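Local coordinates for microcin B17-processing protein McbD (Escherichia coli str. K-12 substr. MG1655, PDB 6GRH) that is needed to process the inactive microcin B17 precursor into the active antibiotic peptide and belongs to the YcaO cyclodehydratase family, at residues E123-A126 with V127-A130; D159-E162 with G163-E167; D280-D284 with S285-H289. The protein carries 1 engineered substitution. All coordinates share one frame; numbering follows the deposited sequence. Where two conformers were deposited one is given.

Interaction 1: E123-A126 with V127-A130; sequences EIPA and VIIA
The carbonyl oxygen of A126 takes two backbone bonds, from I129 and A130. A130 N meets A126 O almost head-on at 3.0 Å, with an N-H...O angle of 172°. I129 N reaches the same oxygen at 2.9 Å but stands above the carbonyl plane, so the two donors approach A126 O from different directions. One residue earlier, P125 O receives a weak bond from I128 N at 3.3 Å. The two firm bonds and the weak one turn the chain as soon as strand 121-125 ends. This strand is the second arm of a beta hairpin with strand 108-115 in the YcaO fold, and residues 127-129 leave it with helical backbone angles but without a regular helix. P125 turns its CB toward the following residues: it sits 4.1 Å from V127 CG1 and equally far from I128 CD1. CG1 of V127 gets there because chi1 of 74° places it between the backbone N and the carbonyl carbon. I129 turns back toward I124, and the two side chains cross at about a right angle. Their CD1 ends come very close, but I129 was modelled in two conformers, which makes the exact spacing doubtful. F88 and F92 of helix 82-95 close over I128, while V111 of the neighbouring strand lies against I124, A126 and I129.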
loop_
_atom_site.group_PDB
_atom_site.type_symbol
_atom_site.label_atom_id
_atom_site.label_comp_id
_atom_site.label_asym_id
_atom_site.label_seq_id
_atom_site.Cartn_x
_atom_site.Cartn_y
_atom_site.Cartn_z
ATOM N N GLU E 123 -31.108 -40.046 28.758
ATOM C CA GLU E 123 -30.535 -38.909 29.426
ATOM C C GLU E 123 -29.578 -39.359 30.518
ATOM O O GLU E 123 -29.633 -40.497 30.993
ATOM C CB GLU E 123 -31.642 -38.013 29.985
ATOM C CG GLU E 123 -32.414 -37.278 28.909
ATOM C CD GLU E 123 -33.701 -36.661 29.402
ATOM O OE1 GLU E 123 -34.495 -37.358 30.058
ATOM O OE2 GLU E 123 -33.933 -35.472 29.115
ATOM N N ILE E 124 -28.686 -38.456 30.890
ATOM C CA ILE E 124 -27.790 -38.670 32.003
ATOM C C ILE E 124 -27.858 -37.437 32.904
ATOM O O ILE E 124 -28.407 -36.399 32.487
ATOM C CB ILE E 124 -26.358 -38.986 31.535
ATOM C CG1 ILE E 124 -25.771 -37.847 30.699
ATOM C CG2 ILE E 124 -26.346 -40.299 30.744
ATOM C CD1 ILE E 124 -24.327 -38.095 30.308
ATOM N N PRO E 125 -27.347 -37.549 34.150
ATOM C CA PRO E 125 -27.408 -36.395 35.043
ATOM C C PRO E 125 -26.575 -35.232 34.567
ATOM O O PRO E 125 -25.391 -35.395 34.270
ATOM C CB PRO E 125 -26.861 -36.939 36.362
ATOM C CG PRO E 125 -27.230 -38.371 36.326
ATOM C CD PRO E 125 -26.971 -38.768 34.900
ATOM N N ALA E 126 -27.211 -34.067 34.519
ATOM C CA ALA E 126 -26.567 -32.834 34.106
ATOM C C ALA E 126 -25.428 -32.425 35.039
ATOM O O ALA E 126 -24.441 -31.805 34.580
ATOM C CB ALA E 126 -27.595 -31.715 34.023
ATOM N N VAL E 127 -25.543 -32.781 36.324
ATOM C CA VAL E 127 -24.530 -32.425 37.321
ATOM C C VAL E 127 -23.111 -32.941 36.975
ATOM O O VAL E 127 -22.106 -32.356 37.387
ATOM C CB VAL E 127 -24.952 -32.897 38.719
ATOM C CG1 VAL E 127 -24.816 -34.418 38.860
ATOM C CG2 VAL E 127 -24.179 -32.153 39.805
ATOM N N ILE E 128 -23.042 -34.035 36.226
ATOM C CA ILE E 128 -21.759 -34.581 35.787
ATOM C C ILE E 128 -21.098 -33.737 34.666
ATOM O O ILE E 128 -19.876 -33.692 34.567
ATOM C CB ILE E 128 -21.915 -36.061 35.355
ATOM C CG1 ILE E 128 -22.470 -36.867 36.536
ATOM C CG2 ILE E 128 -20.577 -36.653 34.915
ATOM C CD1 ILE E 128 -22.979 -38.234 36.160
ATOM N N ILE E 129 -21.918 -33.065 33.864
ATOM C CA ILE E 129 -21.485 -32.421 32.628
ATOM C C ILE E 129 -21.242 -30.919 32.738
ATOM O O ILE E 129 -20.265 -30.409 32.198
ATOM C CB ILE E 129 -22.508 -32.726 31.521
ATOM C CG1 ILE E 129 -21.980 -33.909 30.721
ATOM C CG2 ILE E 129 -22.730 -31.524 30.620
ATOM C CD1 ILE E 129 -22.984 -35.008 30.478
ATOM N N ALA E 130 -22.126 -30.221 33.442
ATOM C CA ALA E 130 -22.041 -28.769 33.575
ATOM C C ALA E 130 -20.960 -28.377 34.606
ATOM O O ALA E 130 -20.970 -28.890 35.710
ATOM C CB ALA E 130 -23.403 -28.244 34.002
#

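Interaction 2: D159-E162 with G163-E167; sequences DAIE and GSLCE
D159 and G163 are joined in the regular i to i+4 bonding of helix 157-180; the carbonyls of D159-E162 each receive the amide four positions on. G163 N binds D159 O at 2.9 Å, and the glycine brings no side chain to this turn. A160 O accepts from S164 N at 2.8 Å. The methyl of A160 packs against H154 and W353 of the neighbouring strands, and the hydroxyl of S164 is hydrogen-bonded to G150 O and T355 OG1, so this side of the helix lies on the sheet. I161 O takes L165 N at 2.7 Å, a nearly straight bond (168°). The two side chains also meet, one turn apart, I161 CG2 lying 4.3 Å from L165 CD1; I161 also packs on I21 of the neighbouring McbB chain. E162 runs its side chain out from an exposed position, with CG anti to the backbone N (chi1 -163°) and the chain extended beyond it. E162 O accepts the C166 amide at 3.0 Å. CB of C166 rests 3.5 Å from E162 O, and C166 SG stands 3.3 Å from that same oxygen.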
loop_
_atom_site.group_PDB
_atom_site.type_symbol
_atom_site.label_atom_id
_atom_site.label_comp_id
_atom_site.label_asym_id
_atom_site.label_seq_id
_atom_site.Cartn_x
_atom_site.Cartn_y
_atom_site.Cartn_z
ATOM N N ASP E 159 -15.763 -36.883 14.459
ATOM C CA ASP E 159 -14.529 -36.290 14.967
ATOM C C ASP E 159 -14.645 -35.843 16.441
ATOM O O ASP E 159 -13.692 -35.987 17.199
ATOM C CB ASP E 159 -14.051 -35.136 14.084
ATOM C CG ASP E 159 -13.574 -35.600 12.712
ATOM O OD1 ASP E 159 -13.241 -36.783 12.515
ATOM O OD2 ASP E 159 -13.547 -34.771 11.799
ATOM N N ALA E 160 -15.802 -35.337 16.855
ATOM C CA ALA E 160 -15.981 -34.948 18.267
ATOM C C ALA E 160 -15.944 -36.208 19.145
ATOM O O ALA E 160 -15.231 -36.232 20.156
ATOM C CB ALA E 160 -17.271 -34.137 18.483
ATOM N N ILE E 161 -16.673 -37.244 18.737
ATOM C CA ILE E 161 -16.680 -38.524 19.470
ATOM C C ILE E 161 -15.258 -39.117 19.556
ATOM O O ILE E 161 -14.820 -39.527 20.638
ATOM C CB ILE E 161 -17.662 -39.577 18.879
ATOM C CG1 ILE E 161 -19.105 -39.113 19.059
ATOM C CG2 ILE E 161 -17.508 -40.927 19.583
ATOM C CD1 ILE E 161 -20.134 -39.883 18.254
ATOM N N GLU E 162 -14.561 -39.161 18.425
ATOM C CA GLU E 162 -13.135 -39.568 18.377
ATOM C C GLU E 162 -12.260 -38.759 19.347
ATOM O O GLU E 162 -11.457 -39.333 20.081
ATOM C CB GLU E 162 -12.608 -39.435 16.945
ATOM C CG GLU E 162 -11.317 -40.169 16.645
ATOM C CD GLU E 162 -11.082 -40.376 15.152
ATOM O OE1 GLU E 162 -11.685 -39.648 14.324
ATOM O OE2 GLU E 162 -10.281 -41.271 14.803
ATOM N N GLY E 163 -12.442 -37.430 19.371
ATOM C CA GLY E 163 -11.712 -36.573 20.294
ATOM C C GLY E 163 -12.053 -36.881 21.753
ATOM O O GLY E 163 -11.174 -36.919 22.609
ATOM N N SER E 164 -13.343 -37.086 22.039
ATOM C CA SER E 164 -13.787 -37.436 23.385
ATOM C C SER E 164 -13.234 -38.808 23.809
ATOM O O SER E 164 -12.753 -38.965 24.921
ATOM C CB SER E 164 -15.304 -37.423 23.475
ATOM O OG SER E 164 -15.756 -36.082 23.551
ATOM N N LEU E 165 -13.304 -39.782 22.916
ATOM C CA LEU E 165 -12.730 -41.115 23.171
ATOM C C LEU E 165 -11.241 -41.067 23.497
ATOM O O LEU E 165 -10.788 -41.792 24.391
ATOM C CB LEU E 165 -12.902 -42.032 21.969
ATOM C CG LEU E 165 -14.196 -42.813 21.850
ATOM C CD1 LEU E 165 -14.224 -43.528 20.494
ATOM C CD2 LEU E 165 -14.330 -43.825 22.981
ATOM N N CYS E 166 -10.489 -40.255 22.747
ATOM C CA CYS E 166 -9.058 -40.102 22.972
ATOM C C CYS E 166 -8.785 -39.526 24.351
ATOM O O CYS E 166 -7.991 -40.065 25.114
ATOM C CB CYS E 166 -8.397 -39.269 21.862
ATOM S SG CYS E 166 -8.263 -40.184 20.297
ATOM N N GLU E 167 -9.499 -38.468 24.704
ATOM C CA GLU E 167 -9.336 -37.892 26.022
ATOM C C GLU E 167 -9.747 -38.853 27.137
ATOM O O GLU E 167 -9.064 -38.928 28.143
ATOM C CB GLU E 167 -10.118 -36.589 26.170
ATOM C CG GLU E 167 -9.670 -35.825 27.393
ATOM C CD GLU E 167 -10.036 -34.370 27.293
ATOM O OE1 GLU E 167 -9.384 -33.666 26.477
ATOM O OE2 GLU E 167 -10.979 -33.960 28.014
#

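Interaction 3: D280-D284 with S285-H289; sequences DDIID and SYQRH
The guanidinium of R288 has D284 O over one face and I282 O at its edge, where NH2 donates to I282 O at 2.9 Å. That bond is bent, NH2 stands above the carbonyl plane, and a water also accepts from NH2. The second flat group is the carboxylate of D284, the N-cap residue of helix 285-292. Its OD1 accepts from Q287 N at 3.1 Å, met from above the carboxylate plane, and more weakly from Y286 N at 2.8 Å. With CG anti to the backbone N (chi1 -175°), the carboxylate reaches the first turn and probably offsets the helix dipole. The Y286 ring, met obliquely by D284 OD1, leads away from the loop, its OH hydrogen-bonded to D147 OD2. R288 N binds D284 O at 2.9 Å, the first regular bond of the helix. The bend at chi3 turns the guanidinium of R288 back to the loop; R288 CB lies 4.0 Å from I282 CG2. R209 of the neighbouring McbB chain bonds to D280 O, and F208 of that chain packs on D284. Q287 extends along D284 CB to another water, which donates to Q287 OE1 at 2.7 Å and accepts from I283 N at 2.9 Å.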
loop_
_atom_site.group_PDB
_atom_site.type_symbol
_atom_site.label_atom_id
_atom_site.label_comp_id
_atom_site.label_asym_id
_atom_site.label_seq_id
_atom_site.Cartn_x
_atom_site.Cartn_y
_atom_site.Cartn_z
ATOM N N ASP E 280 -4.015 -14.737 43.074
ATOM C CA ASP E 280 -5.389 -14.303 42.817
ATOM C C ASP E 280 -5.776 -14.342 41.321
ATOM O O ASP E 280 -6.961 -14.294 40.987
ATOM C CB ASP E 280 -5.647 -12.910 43.390
ATOM C CG ASP E 280 -7.131 -12.547 43.370
ATOM O OD1 ASP E 280 -7.923 -13.199 44.096
ATOM O OD2 ASP E 280 -7.508 -11.645 42.598
ATOM N N ASP E 281 -4.784 -14.422 40.431
ATOM C CA ASP E 281 -5.032 -14.584 38.999
ATOM C C ASP E 281 -5.363 -16.022 38.626
ATOM O O ASP E 281 -5.876 -16.258 37.544
ATOM C CB ASP E 281 -3.824 -14.116 38.183
ATOM C CG ASP E 281 -3.484 -12.662 38.436
ATOM O OD1 ASP E 281 -4.422 -11.876 38.613
ATOM O OD2 ASP E 281 -2.285 -12.311 38.486
ATOM N N ILE E 282 -5.046 -16.975 39.501
ATOM C CA ILE E 282 -5.385 -18.375 39.273
ATOM C C ILE E 282 -6.763 -18.629 39.855
ATOM O O ILE E 282 -6.941 -18.521 41.071
ATOM C CB ILE E 282 -4.354 -19.327 39.912
ATOM C CG1 ILE E 282 -2.954 -19.077 39.329
ATOM C CG2 ILE E 282 -4.762 -20.786 39.694
ATOM C CD1 ILE E 282 -2.873 -19.241 37.812
ATOM N N ILE E 283 -7.728 -18.934 38.986
ATOM C CA ILE E 283 -9.107 -19.224 39.415
ATOM C C ILE E 283 -9.506 -20.699 39.328
ATOM O O ILE E 283 -10.600 -21.039 39.772
ATOM C CB ILE E 283 -10.155 -18.381 38.642
ATOM C CG1 ILE E 283 -10.238 -18.778 37.167
ATOM C CG2 ILE E 283 -9.848 -16.898 38.815
ATOM C CD1 ILE E 283 -11.230 -17.965 36.361
ATOM N N ASP E 284 -8.650 -21.543 38.734
ATOM C CA ASP E 284 -8.957 -22.954 38.508
ATOM C C ASP E 284 -8.194 -23.837 39.511
ATOM O O ASP E 284 -6.966 -23.770 39.604
ATOM C CB ASP E 284 -8.562 -23.314 37.070
ATOM C CG ASP E 284 -8.936 -24.732 36.684
ATOM O OD1 ASP E 284 -8.467 -25.671 37.327
ATOM O OD2 ASP E 284 -9.677 -24.920 35.711
ATOM N N SER E 285 -8.918 -24.673 40.246
ATOM C CA SER E 285 -8.294 -25.463 41.301
ATOM C C SER E 285 -7.292 -26.509 40.746
ATOM O O SER E 285 -6.283 -26.771 41.405
ATOM C CB SER E 285 -9.353 -26.142 42.179
ATOM O OG SER E 285 -10.121 -26.991 41.349
ATOM N N TYR E 286 -7.558 -27.067 39.551
ATOM C CA TYR E 286 -6.613 -28.008 38.897
ATOM C C TYR E 286 -5.320 -27.271 38.514
ATOM O O TYR E 286 -4.228 -27.782 38.723
ATOM C CB TYR E 286 -7.226 -28.688 37.656
ATOM C CG TYR E 286 -8.212 -29.811 37.918
ATOM C CD1 TYR E 286 -8.864 -29.956 39.156
ATOM C CD2 TYR E 286 -8.511 -30.734 36.903
ATOM C CE1 TYR E 286 -9.771 -30.987 39.381
ATOM C CE2 TYR E 286 -9.415 -31.775 37.120
ATOM C CZ TYR E 286 -10.037 -31.903 38.367
ATOM O OH TYR E 286 -10.930 -32.923 38.595
ATOM N N GLN E 287 -5.447 -26.050 38.003
ATOM C CA GLN E 287 -4.259 -25.252 37.672
ATOM C C GLN E 287 -3.479 -24.870 38.923
ATOM O O GLN E 287 -2.262 -24.933 38.912
ATOM C CB GLN E 287 -4.625 -23.991 36.878
ATOM C CG GLN E 287 -5.156 -24.268 35.481
ATOM C CD GLN E 287 -5.462 -22.992 34.704
ATOM O OE1 GLN E 287 -5.426 -21.883 35.257
ATOM N NE2 GLN E 287 -5.745 -23.145 33.405
ATOM N N ARG E 288 -4.187 -24.501 39.997
ATOM C CA ARG E 288 -3.553 -24.210 41.296
ATOM C C ARG E 288 -2.801 -25.433 41.820
ATOM O O ARG E 288 -1.649 -25.336 42.224
ATOM C CB ARG E 288 -4.595 -23.725 42.335
ATOM C CG ARG E 288 -4.007 -23.105 43.606
ATOM C CD ARG E 288 -5.066 -22.528 44.553
ATOM N NE ARG E 288 -5.896 -21.536 43.872
ATOM C CZ ARG E 288 -7.179 -21.675 43.496
ATOM N NH1 ARG E 288 -7.919 -22.758 43.791
ATOM N NH2 ARG E 288 -7.758 -20.664 42.851
ATOM N N HIS E 289 -3.454 -26.589 41.794
ATOM C CA HIS E 289 -2.807 -27.834 42.219
ATOM C C HIS E 289 -1.574 -28.144 41.343
ATOM O O HIS E 289 -0.503 -28.461 41.857
ATOM C CB HIS E 289 -3.798 -29.006 42.185
ATOM C CG HIS E 289 -3.170 -30.331 42.490
ATOM N ND1 HIS E 289 -2.785 -30.691 43.763
ATOM C CD2 HIS E 289 -2.824 -31.369 41.685
ATOM C CE1 HIS E 289 -2.245 -31.898 43.734
ATOM N NE2 HIS E 289 -2.268 -32.336 42.489
HETATM O O HOH W 1 -6.788 -19.848 36.409
HETATM O O HOH W 2 -10.297 -19.854 42.871
#

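How the interactions relate
The three contacts follow one another along the chain without touching. Interactions 1 and 2 have centres about 18 Å apart, yet one antiparallel sheet joins them: strand 121-125 pairs with 108-115, and the sheet runs on through 339-347 to 350-358, against which helix 157-180 packs. Interaction 3 lies on the opposite side of the chain's centre from interaction 2, about 26 Å between centres, with nearest atoms about 9 Å apart; for interactions 1 and 3 these are about 24 and 10 Å. The chain ahead of strand 151-154 links interactions 2 and 3, because G150 binds S164 and D147 binds Y286. Both also reach an McbB chain, whereas interaction 1 is buried within McbD.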